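Local coordinates for protein Abbfa_003403 (Acinetobacter baumannii, PDB 4ZXH) that is a four-domain nonribosomal peptide synthetase with condensation, adenylation, peptidyl carrier and thioesterase domains, probably assembling a peptide on its phosphopantetheine arm, at residues 196-201 and 330-335; 301-306 and 321-326. One frame throughout, in Å; residues are numbered along the deposited sequence.

Contact 1 of 2, residues 196-201 and 330-335; sequences DESLIF and HQKIAF. With PNS (4'-phosphopantetheine), chain B.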
loop_
_atom_site.group_PDB
_atom_site.type_symbol
_atom_site.label_atom_id
_atom_site.label_comp_id
_atom_site.label_asym_id
_atom_site.label_seq_id
_atom_site.Cartn_x
_atom_site.Cartn_y
_atom_site.Cartn_z
ATOM N N ASP A 196 5.626 13.061 30.719
ATOM C CA ASP A 196 6.660 12.171 31.248
ATOM C C ASP A 196 7.957 12.310 30.464
ATOM O O ASP A 196 7.950 12.234 29.234
ATOM C CB ASP A 196 6.187 10.712 31.220
ATOM C CG ASP A 196 7.081 9.785 32.037
ATOM O OD1 ASP A 196 8.052 10.259 32.669
ATOM O OD2 ASP A 196 6.797 8.571 32.070
ATOM N N GLU A 197 9.065 12.494 31.182
ATOM C CA GLU A 197 10.375 12.723 30.569
ATOM C C GLU A 197 10.756 11.618 29.588
ATOM O O GLU A 197 11.270 11.897 28.506
ATOM C CB GLU A 197 11.453 12.864 31.645
ATOM N N SER A 198 10.488 10.367 29.949
ATOM C CA SER A 198 10.770 9.249 29.048
ATOM C C SER A 198 9.889 9.296 27.799
ATOM O O SER A 198 10.335 8.960 26.709
ATOM C CB SER A 198 10.584 7.911 29.767
ATOM O OG SER A 198 11.426 7.828 30.909
ATOM N N LEU A 199 8.639 9.716 27.953
ATOM C CA LEU A 199 7.736 9.813 26.811
ATOM C C LEU A 199 8.157 10.927 25.856
ATOM O O LEU A 199 8.048 10.790 24.642
ATOM C CB LEU A 199 6.306 10.045 27.280
ATOM C CG LEU A 199 5.196 9.836 26.253
ATOM C CD1 LEU A 199 5.354 8.502 25.534
ATOM C CD2 LEU A 199 3.868 9.887 26.975
ATOM N N ILE A 200 8.634 12.032 26.414
ATOM C CA ILE A 200 9.143 13.121 25.603
ATOM C C ILE A 200 10.373 12.672 24.816
ATOM O O ILE A 200 10.502 12.994 23.627
ATOM C CB ILE A 200 9.494 14.334 26.470
ATOM C CG1 ILE A 200 8.235 14.848 27.166
ATOM C CG2 ILE A 200 10.143 15.428 25.640
ATOM C CD1 ILE A 200 8.524 15.674 28.396
ATOM N N PHE A 201 11.262 11.926 25.476
ATOM C CA PHE A 201 12.469 11.416 24.830
ATOM C C PHE A 201 12.146 10.691 23.527
ATOM O O PHE A 201 12.732 10.990 22.483
ATOM C CB PHE A 201 13.229 10.474 25.761
ATOM C CG PHE A 201 14.396 9.784 25.106
ATOM C CD1 PHE A 201 15.674 10.310 25.205
ATOM C CD2 PHE A 201 14.219 8.601 24.390
ATOM C CE1 PHE A 201 16.760 9.673 24.603
ATOM C CE2 PHE A 201 15.300 7.962 23.780
ATOM C CZ PHE A 201 16.573 8.498 23.895
ATOM N N HIS A 330 15.253 5.038 29.062
ATOM C CA HIS A 330 13.827 5.283 28.962
ATOM C C HIS A 330 13.072 4.069 28.443
ATOM O O HIS A 330 12.071 4.208 27.736
ATOM C CB HIS A 330 13.577 6.479 28.053
ATOM C CG HIS A 330 14.374 7.683 28.428
ATOM N ND1 HIS A 330 14.051 8.483 29.503
ATOM C CD2 HIS A 330 15.501 8.209 27.891
ATOM C CE1 HIS A 330 14.938 9.459 29.603
ATOM N NE2 HIS A 330 15.827 9.316 28.637
ATOM N N GLN A 331 13.544 2.881 28.802
ATOM C CA GLN A 331 12.974 1.656 28.257
ATOM C C GLN A 331 11.695 1.256 28.980
ATOM O O GLN A 331 11.014 0.325 28.558
ATOM C CB GLN A 331 13.978 0.518 28.344
ATOM C CG GLN A 331 14.013 -0.128 29.703
ATOM C CD GLN A 331 15.143 -1.107 29.841
ATOM O OE1 GLN A 331 16.313 -0.744 29.692
ATOM N NE2 GLN A 331 14.803 -2.374 30.092
ATOM N N LYS A 332 11.371 1.950 30.068
ATOM C CA LYS A 332 10.180 1.607 30.837
ATOM C C LYS A 332 8.893 1.847 30.031
ATOM O O LYS A 332 7.899 1.141 30.219
ATOM C CB LYS A 332 10.144 2.377 32.175
ATOM C CG LYS A 332 10.246 3.915 32.114
ATOM C CD LYS A 332 10.572 4.464 33.521
ATOM C CE LYS A 332 10.575 5.993 33.621
ATOM N NZ LYS A 332 9.218 6.603 33.547
ATOM N N ILE A 333 8.927 2.825 29.127
ATOM C CA ILE A 333 7.784 3.144 28.276
ATOM C C ILE A 333 7.507 2.036 27.265
ATOM O O ILE A 333 8.386 1.673 26.474
ATOM C CB ILE A 333 8.001 4.471 27.509
ATOM C CG1 ILE A 333 8.192 5.629 28.481
ATOM C CG2 ILE A 333 6.825 4.763 26.624
ATOM C CD1 ILE A 333 7.135 5.674 29.572
ATOM N N ALA A 334 6.282 1.509 27.283
ATOM C CA ALA A 334 5.905 0.405 26.395
ATOM C C ALA A 334 5.814 0.884 24.967
ATOM O O ALA A 334 5.429 2.033 24.717
ATOM C CB ALA A 334 4.597 -0.201 26.821
ATOM N N PHE A 335 6.184 0.013 24.031
ATOM C CA PHE A 335 6.180 0.377 22.625
ATOM C C PHE A 335 4.809 0.884 22.194
ATOM O O PHE A 335 4.709 1.840 21.434
ATOM C CB PHE A 335 6.595 -0.805 21.763
ATOM C CG PHE A 335 6.741 -0.468 20.313
ATOM C CD1 PHE A 335 7.694 0.440 19.897
ATOM C CD2 PHE A 335 5.928 -1.062 19.363
ATOM C CE1 PHE A 335 7.835 0.764 18.573
ATOM C CE2 PHE A 335 6.061 -0.750 18.036
ATOM C CZ PHE A 335 7.015 0.166 17.637
HETATM O O23 PNS B . -1.636 0.793 15.837
HETATM P P24 PNS B . -1.892 0.708 17.319
HETATM O O25 PNS B . -2.088 1.987 18.086
HETATM O O27 PNS B . -0.599 -0.040 17.926
HETATM C C28 PNS B . -0.193 -1.309 17.421
HETATM C C29 PNS B . 1.003 -1.795 18.220
HETATM C C30 PNS B . 0.540 -1.833 19.677
HETATM C C31 PNS B . 2.162 -0.813 18.042
HETATM C C32 PNS B . 1.439 -3.173 17.700
HETATM O O33 PNS B . 1.458 -3.101 16.265
HETATM C C34 PNS B . 2.790 -3.563 18.269
HETATM O O35 PNS B . 2.975 -3.709 19.476
HETATM N N36 PNS B . 3.793 -3.763 17.425
HETATM C C37 PNS B . 5.124 -4.137 17.874
HETATM C C38 PNS B . 5.466 -5.482 17.235
HETATM C C39 PNS B . 6.339 -6.271 18.162
HETATM O O40 PNS B . 6.164 -6.231 19.371
HETATM N N41 PNS B . 7.275 -6.979 17.547
HETATM C C42 PNS B . 8.268 -7.844 18.137
HETATM C C43 PNS B . 9.212 -8.066 16.973
HETATM S S44 PNS B . 10.580 -6.915 17.160
#

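Contact 2 of 2, residues 301-306 and 321-326; sequences IAIHMD and QEQLRQ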
loop_
_atom_site.group_PDB
_atom_site.type_symbol
_atom_site.label_atom_id
_atom_site.label_comp_id
_atom_site.label_asym_id
_atom_site.label_seq_id
_atom_site.Cartn_x
_atom_site.Cartn_y
_atom_site.Cartn_z
ATOM N N ILE A 301 11.935 -1.483 21.696
ATOM C CA ILE A 301 12.275 -0.075 21.514
ATOM C C ILE A 301 12.749 0.183 20.089
ATOM O O ILE A 301 13.406 -0.668 19.488
ATOM C CB ILE A 301 13.360 0.424 22.497
ATOM C CG1 ILE A 301 14.642 -0.387 22.354
ATOM C CG2 ILE A 301 12.848 0.430 23.920
ATOM C CD1 ILE A 301 15.732 0.041 23.345
ATOM N N ALA A 302 12.407 1.360 19.557
ATOM C CA ALA A 302 12.837 1.763 18.219
ATOM C C ALA A 302 14.016 2.755 18.249
ATOM O O ALA A 302 13.900 3.870 18.769
ATOM C CB ALA A 302 11.666 2.364 17.450
ATOM N N ILE A 303 15.149 2.341 17.686
ATOM C CA ILE A 303 16.313 3.213 17.601
ATOM C C ILE A 303 16.408 3.835 16.216
ATOM O O ILE A 303 16.688 3.145 15.230
ATOM C CB ILE A 303 17.616 2.467 17.891
ATOM C CG1 ILE A 303 17.517 1.663 19.187
ATOM C CG2 ILE A 303 18.755 3.438 17.941
ATOM C CD1 ILE A 303 17.125 2.489 20.357
ATOM N N HIS A 304 16.164 5.137 16.140
ATOM C CA HIS A 304 16.257 5.853 14.874
ATOM C C HIS A 304 17.613 6.550 14.802
ATOM O O HIS A 304 17.892 7.450 15.599
ATOM C CB HIS A 304 15.094 6.844 14.745
ATOM C CG HIS A 304 15.241 7.829 13.627
ATOM N ND1 HIS A 304 14.707 9.098 13.689
ATOM C CD2 HIS A 304 15.853 7.735 12.422
ATOM C CE1 HIS A 304 14.991 9.748 12.573
ATOM N NE2 HIS A 304 15.686 8.944 11.788
ATOM N N MET A 305 18.458 6.103 13.870
ATOM C CA MET A 305 19.801 6.660 13.663
ATOM C C MET A 305 19.824 7.564 12.445
ATOM O O MET A 305 19.284 7.220 11.399
ATOM C CB MET A 305 20.851 5.554 13.457
ATOM C CG MET A 305 21.168 4.659 14.661
ATOM S SD MET A 305 22.077 5.468 15.972
ATOM C CE MET A 305 23.349 6.297 15.012
ATOM N N ASP A 306 20.469 8.714 12.564
ATOM C CA ASP A 306 20.757 9.496 11.378
ATOM C C ASP A 306 22.185 9.183 10.973
ATOM O O ASP A 306 23.121 9.667 11.600
ATOM C CB ASP A 306 20.562 10.989 11.633
ATOM C CG ASP A 306 20.519 11.801 10.350
ATOM O OD1 ASP A 306 20.892 11.262 9.287
ATOM O OD2 ASP A 306 20.101 12.976 10.398
ATOM N N GLN A 321 26.396 3.130 20.146
ATOM C CA GLN A 321 26.475 2.690 21.527
ATOM C C GLN A 321 25.916 3.767 22.454
ATOM O O GLN A 321 25.226 3.457 23.425
ATOM C CB GLN A 321 27.917 2.344 21.907
ATOM C CG GLN A 321 28.052 1.738 23.289
ATOM C CD GLN A 321 27.294 0.430 23.426
ATOM O OE1 GLN A 321 27.632 -0.571 22.785
ATOM N NE2 GLN A 321 26.256 0.434 24.256
ATOM N N GLU A 322 26.190 5.030 22.135
ATOM C CA GLU A 322 25.713 6.140 22.951
ATOM C C GLU A 322 24.196 6.358 22.804
ATOM O O GLU A 322 23.510 6.622 23.789
ATOM C CB GLU A 322 26.476 7.430 22.609
ATOM C CG GLU A 322 26.044 8.679 23.402
ATOM C CD GLU A 322 26.292 8.589 24.918
ATOM O OE1 GLU A 322 26.873 7.585 25.403
ATOM O OE2 GLU A 322 25.906 9.545 25.629
ATOM N N GLN A 323 23.656 6.244 21.595
ATOM C CA GLN A 323 22.220 6.438 21.465
ATOM C C GLN A 323 21.501 5.229 22.044
ATOM O O GLN A 323 20.378 5.331 22.529
ATOM C CB GLN A 323 21.809 6.679 20.012
ATOM C CG GLN A 323 20.370 7.104 19.880
ATOM C CD GLN A 323 20.039 7.580 18.494
ATOM O OE1 GLN A 323 20.864 8.220 17.834
ATOM N NE2 GLN A 323 18.821 7.267 18.030
ATOM N N LEU A 324 22.162 4.081 22.010
ATOM C CA LEU A 324 21.630 2.895 22.654
ATOM C C LEU A 324 21.604 3.097 24.184
ATOM O O LEU A 324 20.586 2.824 24.837
ATOM C CB LEU A 324 22.460 1.676 22.265
ATOM C CG LEU A 324 21.899 0.315 22.657
ATOM C CD1 LEU A 324 20.642 0.019 21.877
ATOM C CD2 LEU A 324 22.935 -0.778 22.455
ATOM N N ARG A 325 22.703 3.607 24.746
ATOM C CA ARG A 325 22.794 3.809 26.196
ATOM C C ARG A 325 21.713 4.759 26.695
ATOM O O ARG A 325 21.052 4.483 27.699
ATOM C CB ARG A 325 24.173 4.343 26.612
ATOM C CG ARG A 325 24.271 4.687 28.104
ATOM C CD ARG A 325 25.668 5.130 28.540
ATOM N NE ARG A 325 26.002 6.477 28.085
ATOM C CZ ARG A 325 25.827 7.580 28.807
ATOM N NH1 ARG A 325 25.315 7.504 30.031
ATOM N NH2 ARG A 325 26.164 8.765 28.308
ATOM N N GLN A 326 21.542 5.877 25.998
ATOM C CA GLN A 326 20.521 6.852 26.370
ATOM C C GLN A 326 19.132 6.224 26.259
ATOM O O GLN A 326 18.298 6.396 27.147
ATOM C CB GLN A 326 20.614 8.118 25.501
ATOM C CG GLN A 326 21.889 8.921 25.711
ATOM C CD GLN A 326 22.014 9.483 27.120
ATOM O OE1 GLN A 326 21.074 10.079 27.650
ATOM N NE2 GLN A 326 23.174 9.279 27.741
#

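Contact 1 of 2, residues 196-201 and 330-335
S198 OG and H330 ND1 lie 3.0 Å apart and share a hydrogen bond in which either could be the donor. The hydroxyl arrives at the imidazole edge, within the ring plane, so this bond limits rotation of the ring about its CB-CG bond. One face of the same imidazole lies against F201, which is one helical turn further along. The two rings form an offset stack, with centroids 4.4 Å apart and planes at 27°. The overlap is uneven, since H330 CD2 sits over the rim of the phenyl group, 3.4 Å from F201 CG, while F201 CB makes a CH-pi contact over the imidazole face. F201 reaches this position with its CG trans to the backbone N (chi1 173°). H330 is thus fixed by a polar contact at its edge and an aromatic one on its face.

At the start of the helix, N-cap residue D196 forms a long salt bridge, OD2 to K332 NZ at 3.5 Å. Beyond CG the lysine chain runs straight until it bends at chi4 (72°), which turns NZ toward the carboxylate and leaves CE beside S198 OG. Next to these polar groups, I333 CG1 packs on S198 CB at 3.5 Å, and its CG2 branch meets L199 CD1 at 4.2 Å.

The type I turn H330-I333 links helices 313-329 and 335-342 in the condensation domain. N299 takes part in hydrogen bonds with the backbone of Q331, I333 and F335. F335, in the first turn of the second helix, belongs to the 4'-phosphopantetheine pocket: its CD2 lies 3.5 Å from C37 of the cofactor. Helix 197-205 packs its first turns against this interhelical turn, with L199 also touching R337 and A341 of helix 335-342.

Contact 2 of 2, residues 301-306 and 321-326
Q323 extends from helix 313-329 to H304 on strand 302-306, bridging a strand-loop-helix unit of the condensation domain, a member of the CoA-dependent acyltransferase superfamily. The axes of strand 302-306 and helix segment 321-326 come within 9.6 Å, and their directions differ by 146°, so the helix runs back roughly antiparallel to the strand. The Q323 chain is extended. Its CB lies 4.2 Å from M305 SD, and its CG leads on past the I303 side chain. CD comes 3.9 Å from M305 SD, and OE1 approaches the sulfur more closely, at 3.5 Å. The methionine chain, bent at chi2 and chi3, folds its thioether alongside the glutamine, the two chains running antiparallel past one another. On the other branch, NE2 lies 3.8 Å from I303 CG2.

I303 also extends CG1 toward L324 CD1, 4.4 Å away, adding a looser apolar contact one residue along the helix. Backbone hydrogen bonds of I303 and M305 pair this strand with 275-279, and I301 extends the pairing to T280 just beyond, whereas the carbonyl of H304 accepts a side-chain amide from the helix. That bond, Q323 NE2 to H304 O at 2.6 Å, is fairly straight at 159°; the oxygen lies close to the Q323 amide plane, but the donor stands 50° out of the H304 carbonyl plane, off the lone-pair directions.

In the fold
Along the chain the order is 196-201, 301-306, 321-326, 330-335, so contact 2 falls between the two halves of contact 1. Both lie in the condensation domain, with centres 13 Å apart. Helix 313-329 joins them: its C-terminal half carries 321-326, and the turn at 330-335 follows its C-terminal end. Direct packing joins them too, F201 CZ lying 4.2 Å from Q326 C. A further link is H304 ND1, hydrogen-bonded to A205 O at the end of helix 197-205. Contact 1 reaches the phosphopantetheine through F335, whereas the I303 side chain of contact 2 stays about 11 Å from it, so of the two it is contact 1 that holds a residue of that pocket.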